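Local coordinates for acetyl-CoA hydrolase/transferase family protein (Porphyromonas gingivalis, PDB 2NVV), which probably transfers coenzyme A between acetyl-CoA and a carboxylate acceptor, or hydrolyses acetyl-CoA, and binds zinc, at residues C149-H163 with V201-P215. Residues are numbered along the deposited sequence; the frame is centred on the assembly and turned at random.
Sequences CRLADRIIVELNDKH and VDPAKIVGVVRTSEP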
loop_
_atom_site.group_PDB
_atom_site.type_symbol
_atom_site.label_atom_id
_atom_site.label_comp_id
_atom_site.label_asym_id
_atom_site.label_seq_id
_atom_site.Cartn_x
_atom_site.Cartn_y
_atom_site.Cartn_z
ATOM N N CYS A 149 -16.139 -11.164 -18.581
ATOM C CA CYS A 149 -16.558 -11.678 -19.878
ATOM C C CYS A 149 -15.678 -12.847 -20.296
ATOM O O CYS A 149 -16.138 -13.786 -20.960
ATOM C CB CYS A 149 -16.474 -10.587 -20.939
ATOM S SG CYS A 149 -17.805 -9.368 -20.882
ATOM N N ARG A 150 -14.412 -12.787 -19.900
ATOM C CA ARG A 150 -13.461 -13.833 -20.228
ATOM C C ARG A 150 -13.689 -15.082 -19.383
ATOM O O ARG A 150 -13.736 -16.197 -19.910
ATOM C CB ARG A 150 -12.028 -13.339 -20.005
ATOM C CG ARG A 150 -11.000 -14.424 -20.212
ATOM C CD ARG A 150 -9.804 -14.291 -19.282
ATOM N NE ARG A 150 -8.711 -13.524 -19.877
ATOM C CZ ARG A 150 -7.430 -13.876 -19.795
ATOM N NH1 ARG A 150 -7.089 -14.987 -19.145
ATOM N NH2 ARG A 150 -6.489 -13.115 -20.349
ATOM N N LEU A 151 -13.837 -14.883 -18.076
ATOM C CA LEU A 151 -14.019 -15.976 -17.131
ATOM C C LEU A 151 -15.410 -16.603 -17.014
ATOM O O LEU A 151 -15.521 -17.747 -16.577
ATOM C CB LEU A 151 -13.582 -15.508 -15.744
ATOM C CG LEU A 151 -12.141 -15.660 -15.247
ATOM C CD1 LEU A 151 -11.150 -15.651 -16.394
ATOM C CD2 LEU A 151 -11.869 -14.531 -14.246
ATOM N N ALA A 152 -16.460 -15.865 -17.379
ATOM C CA ALA A 152 -17.838 -16.365 -17.268
ATOM C C ALA A 152 -18.185 -17.495 -18.213
ATOM O O ALA A 152 -17.716 -17.533 -19.343
ATOM C CB ALA A 152 -18.831 -15.221 -17.461
ATOM N N ASP A 153 -19.022 -18.415 -17.737
ATOM C CA ASP A 153 -19.479 -19.544 -18.533
ATOM C C ASP A 153 -20.497 -19.043 -19.563
ATOM O O ASP A 153 -20.527 -19.500 -20.709
ATOM C CB ASP A 153 -20.149 -20.581 -17.637
ATOM C CG ASP A 153 -19.158 -21.421 -16.861
ATOM O OD1 ASP A 153 -19.587 -22.077 -15.886
ATOM O OD2 ASP A 153 -17.961 -21.442 -17.229
ATOM N N ARG A 154 -21.343 -18.110 -19.141
ATOM C CA ARG A 154 -22.351 -17.540 -20.027
ATOM C C ARG A 154 -22.519 -16.054 -19.755
ATOM O O ARG A 154 -22.314 -15.587 -18.631
ATOM C CB ARG A 154 -23.683 -18.277 -19.869
ATOM C CG ARG A 154 -24.058 -18.553 -18.436
ATOM C CD ARG A 154 -25.277 -19.467 -18.327
ATOM N NE ARG A 154 -25.672 -19.646 -16.930
ATOM C CZ ARG A 154 -24.958 -20.315 -16.036
ATOM N NH1 ARG A 154 -23.814 -20.876 -16.399
ATOM N NH2 ARG A 154 -25.362 -20.400 -14.776
ATOM N N ILE A 155 -22.878 -15.310 -20.801
ATOM C CA ILE A 155 -23.044 -13.864 -20.704
ATOM C C ILE A 155 -24.446 -13.401 -21.036
ATOM O O ILE A 155 -25.032 -13.832 -22.024
ATOM C CB ILE A 155 -22.069 -13.139 -21.646
ATOM C CG1 ILE A 155 -20.628 -13.497 -21.272
ATOM C CG2 ILE A 155 -22.294 -11.634 -21.579
ATOM C CD1 ILE A 155 -19.594 -12.963 -22.227
ATOM N N ILE A 156 -24.982 -12.518 -20.195
ATOM C CA ILE A 156 -26.307 -11.951 -20.404
ATOM C C ILE A 156 -26.115 -10.480 -20.743
ATOM O O ILE A 156 -25.720 -9.689 -19.893
ATOM C CB ILE A 156 -27.187 -12.057 -19.137
ATOM C CG1 ILE A 156 -27.458 -13.530 -18.807
ATOM C CG2 ILE A 156 -28.484 -11.294 -19.351
ATOM C CD1 ILE A 156 -28.274 -13.732 -17.540
ATOM N N VAL A 157 -26.384 -10.122 -21.992
ATOM C CA VAL A 157 -26.230 -8.742 -22.448
ATOM C C VAL A 157 -27.506 -7.896 -22.367
ATOM O O VAL A 157 -28.618 -8.376 -22.592
ATOM C CB VAL A 157 -25.717 -8.696 -23.900
ATOM C CG1 VAL A 157 -25.481 -7.250 -24.322
ATOM C CG2 VAL A 157 -24.448 -9.534 -24.025
ATOM N N GLU A 158 -27.317 -6.621 -22.058
ATOM C CA GLU A 158 -28.402 -5.663 -21.921
ATOM C C GLU A 158 -28.083 -4.503 -22.875
ATOM O O GLU A 158 -27.182 -3.718 -22.610
ATOM C CB GLU A 158 -28.428 -5.192 -20.472
ATOM C CG GLU A 158 -29.742 -4.667 -19.971
ATOM C CD GLU A 158 -29.770 -4.548 -18.452
ATOM O OE1 GLU A 158 -29.945 -5.576 -17.756
ATOM O OE2 GLU A 158 -29.598 -3.419 -17.957
ATOM N N LEU A 159 -28.817 -4.416 -23.984
ATOM C CA LEU A 159 -28.603 -3.381 -25.004
ATOM C C LEU A 159 -29.392 -2.102 -24.715
ATOM O O LEU A 159 -30.587 -2.020 -25.019
ATOM C CB LEU A 159 -29.019 -3.918 -26.371
ATOM C CG LEU A 159 -28.165 -3.635 -27.610
ATOM C CD1 LEU A 159 -29.008 -3.906 -28.837
ATOM C CD2 LEU A 159 -27.672 -2.212 -27.637
ATOM N N ASN A 160 -28.715 -1.098 -24.159
ATOM C CA ASN A 160 -29.358 0.165 -23.802
ATOM C C ASN A 160 -29.551 1.150 -24.958
ATOM O O ASN A 160 -28.610 1.523 -25.643
ATOM C CB ASN A 160 -28.563 0.850 -22.692
ATOM C CG ASN A 160 -29.402 1.807 -21.886
ATOM O OD1 ASN A 160 -30.332 2.417 -22.404
ATOM N ND2 ASN A 160 -29.073 1.957 -20.609
ATOM N N ASP A 161 -30.793 1.575 -25.145
ATOM C CA ASP A 161 -31.188 2.536 -26.177
ATOM C C ASP A 161 -30.457 3.876 -26.071
ATOM O O ASP A 161 -30.032 4.448 -27.062
ATOM C CB ASP A 161 -32.684 2.833 -26.047
ATOM C CG ASP A 161 -33.496 2.201 -27.132
ATOM O OD1 ASP A 161 -33.237 2.526 -28.308
ATOM O OD2 ASP A 161 -34.388 1.383 -26.819
ATOM N N LYS A 162 -30.342 4.365 -24.842
ATOM C CA LYS A 162 -29.742 5.654 -24.545
ATOM C C LYS A 162 -28.256 5.868 -24.807
ATOM O O LYS A 162 -27.781 7.006 -24.788
ATOM C CB LYS A 162 -30.060 6.010 -23.095
ATOM C CG LYS A 162 -31.558 6.100 -22.807
ATOM C CD LYS A 162 -32.275 6.904 -23.888
ATOM C CE LYS A 162 -33.558 7.531 -23.381
ATOM N NZ LYS A 162 -34.466 6.527 -22.779
ATOM N N HIS A 163 -27.513 4.798 -25.053
ATOM C CA HIS A 163 -26.088 4.953 -25.310
ATOM C C HIS A 163 -25.758 4.556 -26.739
ATOM O O HIS A 163 -25.847 3.382 -27.104
ATOM C CB HIS A 163 -25.277 4.136 -24.311
ATOM C CG HIS A 163 -25.487 4.557 -22.889
ATOM N ND1 HIS A 163 -26.476 4.027 -22.085
ATOM C CD2 HIS A 163 -24.849 5.481 -22.134
ATOM C CE1 HIS A 163 -26.437 4.605 -20.898
ATOM N NE2 HIS A 163 -25.459 5.492 -20.902
ATOM N N VAL A 201 -15.591 -11.619 -27.388
ATOM C CA VAL A 201 -15.979 -12.860 -26.720
ATOM C C VAL A 201 -16.537 -13.831 -27.745
ATOM O O VAL A 201 -16.785 -13.455 -28.886
ATOM C CB VAL A 201 -17.067 -12.633 -25.657
ATOM C CG1 VAL A 201 -16.654 -11.529 -24.716
ATOM C CG2 VAL A 201 -18.392 -12.320 -26.335
ATOM N N ASP A 202 -16.723 -15.084 -27.337
ATOM C CA ASP A 202 -17.288 -16.093 -28.223
ATOM C C ASP A 202 -18.789 -15.857 -28.163
ATOM O O ASP A 202 -19.408 -16.019 -27.109
ATOM C CB ASP A 202 -16.974 -17.507 -27.720
ATOM C CG ASP A 202 -17.489 -18.598 -28.658
ATOM O OD1 ASP A 202 -18.477 -18.366 -29.394
ATOM O OD2 ASP A 202 -16.915 -19.701 -28.656
ATOM N N PRO A 203 -19.399 -15.470 -29.291
ATOM C CA PRO A 203 -20.844 -15.214 -29.318
ATOM C C PRO A 203 -21.685 -16.362 -28.760
ATOM O O PRO A 203 -22.818 -16.163 -28.332
ATOM C CB PRO A 203 -21.116 -14.925 -30.796
ATOM C CG PRO A 203 -20.034 -15.675 -31.501
ATOM C CD PRO A 203 -18.827 -15.408 -30.645
ATOM N N ALA A 204 -21.112 -17.561 -28.745
ATOM C CA ALA A 204 -21.799 -18.737 -28.232
ATOM C C ALA A 204 -22.064 -18.614 -26.727
ATOM O O ALA A 204 -22.961 -19.273 -26.185
ATOM C CB ALA A 204 -20.965 -19.979 -28.514
ATOM N N LYS A 205 -21.275 -17.775 -26.053
ATOM C CA LYS A 205 -21.427 -17.564 -24.615
ATOM C C LYS A 205 -22.580 -16.626 -24.276
ATOM O O LYS A 205 -23.014 -16.586 -23.123
ATOM C CB LYS A 205 -20.146 -16.985 -24.024
ATOM C CG LYS A 205 -18.941 -17.864 -24.183
ATOM C CD LYS A 205 -17.700 -17.222 -23.571
ATOM C CE LYS A 205 -17.836 -17.048 -22.067
ATOM N NZ LYS A 205 -16.593 -16.480 -21.467
ATOM N N ILE A 206 -23.059 -15.863 -25.262
ATOM C CA ILE A 206 -24.167 -14.928 -25.046
ATOM C C ILE A 206 -25.491 -15.698 -25.013
ATOM O O ILE A 206 -26.037 -16.047 -26.057
ATOM C CB ILE A 206 -24.270 -13.880 -26.179
ATOM C CG1 ILE A 206 -22.889 -13.340 -26.553
ATOM C CG2 ILE A 206 -25.167 -12.743 -25.742
ATOM C CD1 ILE A 206 -22.181 -12.618 -25.447
ATOM N N VAL A 207 -26.014 -15.964 -23.821
ATOM C CA VAL A 207 -27.266 -16.692 -23.721
ATOM C C VAL A 207 -28.460 -15.843 -24.125
ATOM O O VAL A 207 -29.559 -16.362 -24.316
ATOM C CB VAL A 207 -27.493 -17.231 -22.306
ATOM C CG1 VAL A 207 -26.414 -18.239 -21.973
ATOM C CG2 VAL A 207 -27.495 -16.089 -21.299
ATOM N N GLY A 208 -28.247 -14.536 -24.266
ATOM C CA GLY A 208 -29.334 -13.654 -24.660
ATOM C C GLY A 208 -29.038 -12.166 -24.583
ATOM O O GLY A 208 -28.156 -11.724 -23.835
ATOM N N VAL A 209 -29.787 -11.394 -25.370
ATOM C CA VAL A 209 -29.651 -9.938 -25.406
ATOM C C VAL A 209 -30.986 -9.290 -25.074
ATOM O O VAL A 209 -31.962 -9.445 -25.810
ATOM C CB VAL A 209 -29.204 -9.425 -26.795
ATOM C CG1 VAL A 209 -29.089 -7.907 -26.768
ATOM C CG2 VAL A 209 -27.859 -10.048 -27.186
ATOM N N VAL A 210 -31.025 -8.569 -23.960
ATOM C CA VAL A 210 -32.244 -7.894 -23.518
ATOM C C VAL A 210 -32.170 -6.428 -23.920
ATOM O O VAL A 210 -31.222 -5.723 -23.563
ATOM C CB VAL A 210 -32.402 -7.968 -21.975
ATOM C CG1 VAL A 210 -33.741 -7.391 -21.563
ATOM C CG2 VAL A 210 -32.264 -9.405 -21.493
ATOM N N ARG A 211 -33.163 -5.962 -24.668
ATOM C CA ARG A 211 -33.168 -4.574 -25.093
ATOM C C ARG A 211 -33.718 -3.698 -23.989
ATOM O O ARG A 211 -34.747 -4.009 -23.390
ATOM C CB ARG A 211 -34.021 -4.392 -26.349
ATOM C CG ARG A 211 -33.495 -5.076 -27.590
ATOM C CD ARG A 211 -34.176 -4.512 -28.832
ATOM N NE ARG A 211 -33.795 -5.201 -30.066
ATOM C CZ ARG A 211 -34.316 -6.356 -30.473
ATOM N NH1 ARG A 211 -35.250 -6.970 -29.746
ATOM N NH2 ARG A 211 -33.907 -6.896 -31.614
ATOM N N THR A 212 -33.031 -2.598 -23.714
ATOM C CA THR A 212 -33.483 -1.675 -22.683
ATOM C C THR A 212 -33.344 -0.245 -23.179
ATOM O O THR A 212 -32.761 0.012 -24.228
ATOM C CB THR A 212 -32.651 -1.802 -21.379
ATOM O OG1 THR A 212 -31.332 -1.290 -21.599
ATOM C CG2 THR A 212 -32.559 -3.263 -20.942
ATOM N N SER A 213 -33.905 0.681 -22.417
ATOM C CA SER A 213 -33.818 2.094 -22.739
ATOM C C SER A 213 -33.806 2.754 -21.383
ATOM O O SER A 213 -34.844 3.090 -20.835
ATOM C CB SER A 213 -35.030 2.543 -23.548
ATOM O OG SER A 213 -34.853 3.872 -24.005
ATOM N N GLU A 214 -32.619 2.905 -20.821
ATOM C CA GLU A 214 -32.484 3.493 -19.499
ATOM C C GLU A 214 -31.626 4.751 -19.528
ATOM O O GLU A 214 -30.432 4.708 -19.829
ATOM C CB GLU A 214 -31.879 2.461 -18.532
ATOM C CG GLU A 214 -32.652 1.150 -18.472
ATOM C CD GLU A 214 -34.018 1.307 -17.833
ATOM O OE1 GLU A 214 -34.894 0.452 -18.076
ATOM O OE2 GLU A 214 -34.214 2.281 -17.074
ATOM N N PRO A 215 -32.237 5.902 -19.217
ATOM C CA PRO A 215 -31.527 7.180 -19.206
ATOM C C PRO A 215 -30.759 7.383 -17.908
ATOM O O PRO A 215 -31.014 6.702 -16.932
ATOM C CB PRO A 215 -32.657 8.189 -19.363
ATOM C CG PRO A 215 -33.748 7.555 -18.553
ATOM C CD PRO A 215 -33.682 6.104 -18.992
#
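Strands 154-160 and 206-212 pair in parallel at one border of the seven-stranded sheet of the N-terminal domain, from Ile155 beside Ile206 to Asn160 beside Thr212. Strand 206-212 is the outermost within the chain; strand 122-127 flanks 154-160 on its other side. Ile155 N donates to Lys205 O (2.7 Å), and Val207 N to Ile155 O. Val157 N then donates to Gly208 O (3.0 Å), one residue later than regular pairing would give. Val207 and Gly208 together face Ile156, a beta bulge, with Val207 near helical angles (psi -12°). From this bond on the pairing is regular: Val210 N donates to Val157 O, and Leu159 N to Val210 O.

On one face, Ile206 sets CD1 against Ile155 CB (3.8 Å) and CG2 against Val157 CG2 (3.7 Å). On the other, Thr212 CG2 lies across Glu158 CG; the Glu158 carboxylate bonds to Lys33 N.

Lys205 NZ hydrogen-bonds Cys149 O (2.8 Å) at the C-terminal end of helix 145-151. At the far end, Asn160 holds CG anti to its N (chi1 -156°), which brings its amide to the Glu214 backbone. OD1 accepts Glu214 N (2.8 Å) and, from the opposite face, Lys162 N in an Asx turn. ND2 meets Glu214 O in the carbonyl plane (3.2 Å) and also bonds Glu126.

Asn160 thus ties the two segments together where the strands end, while the helix-end carbonyl probably favours the charge of Lys205.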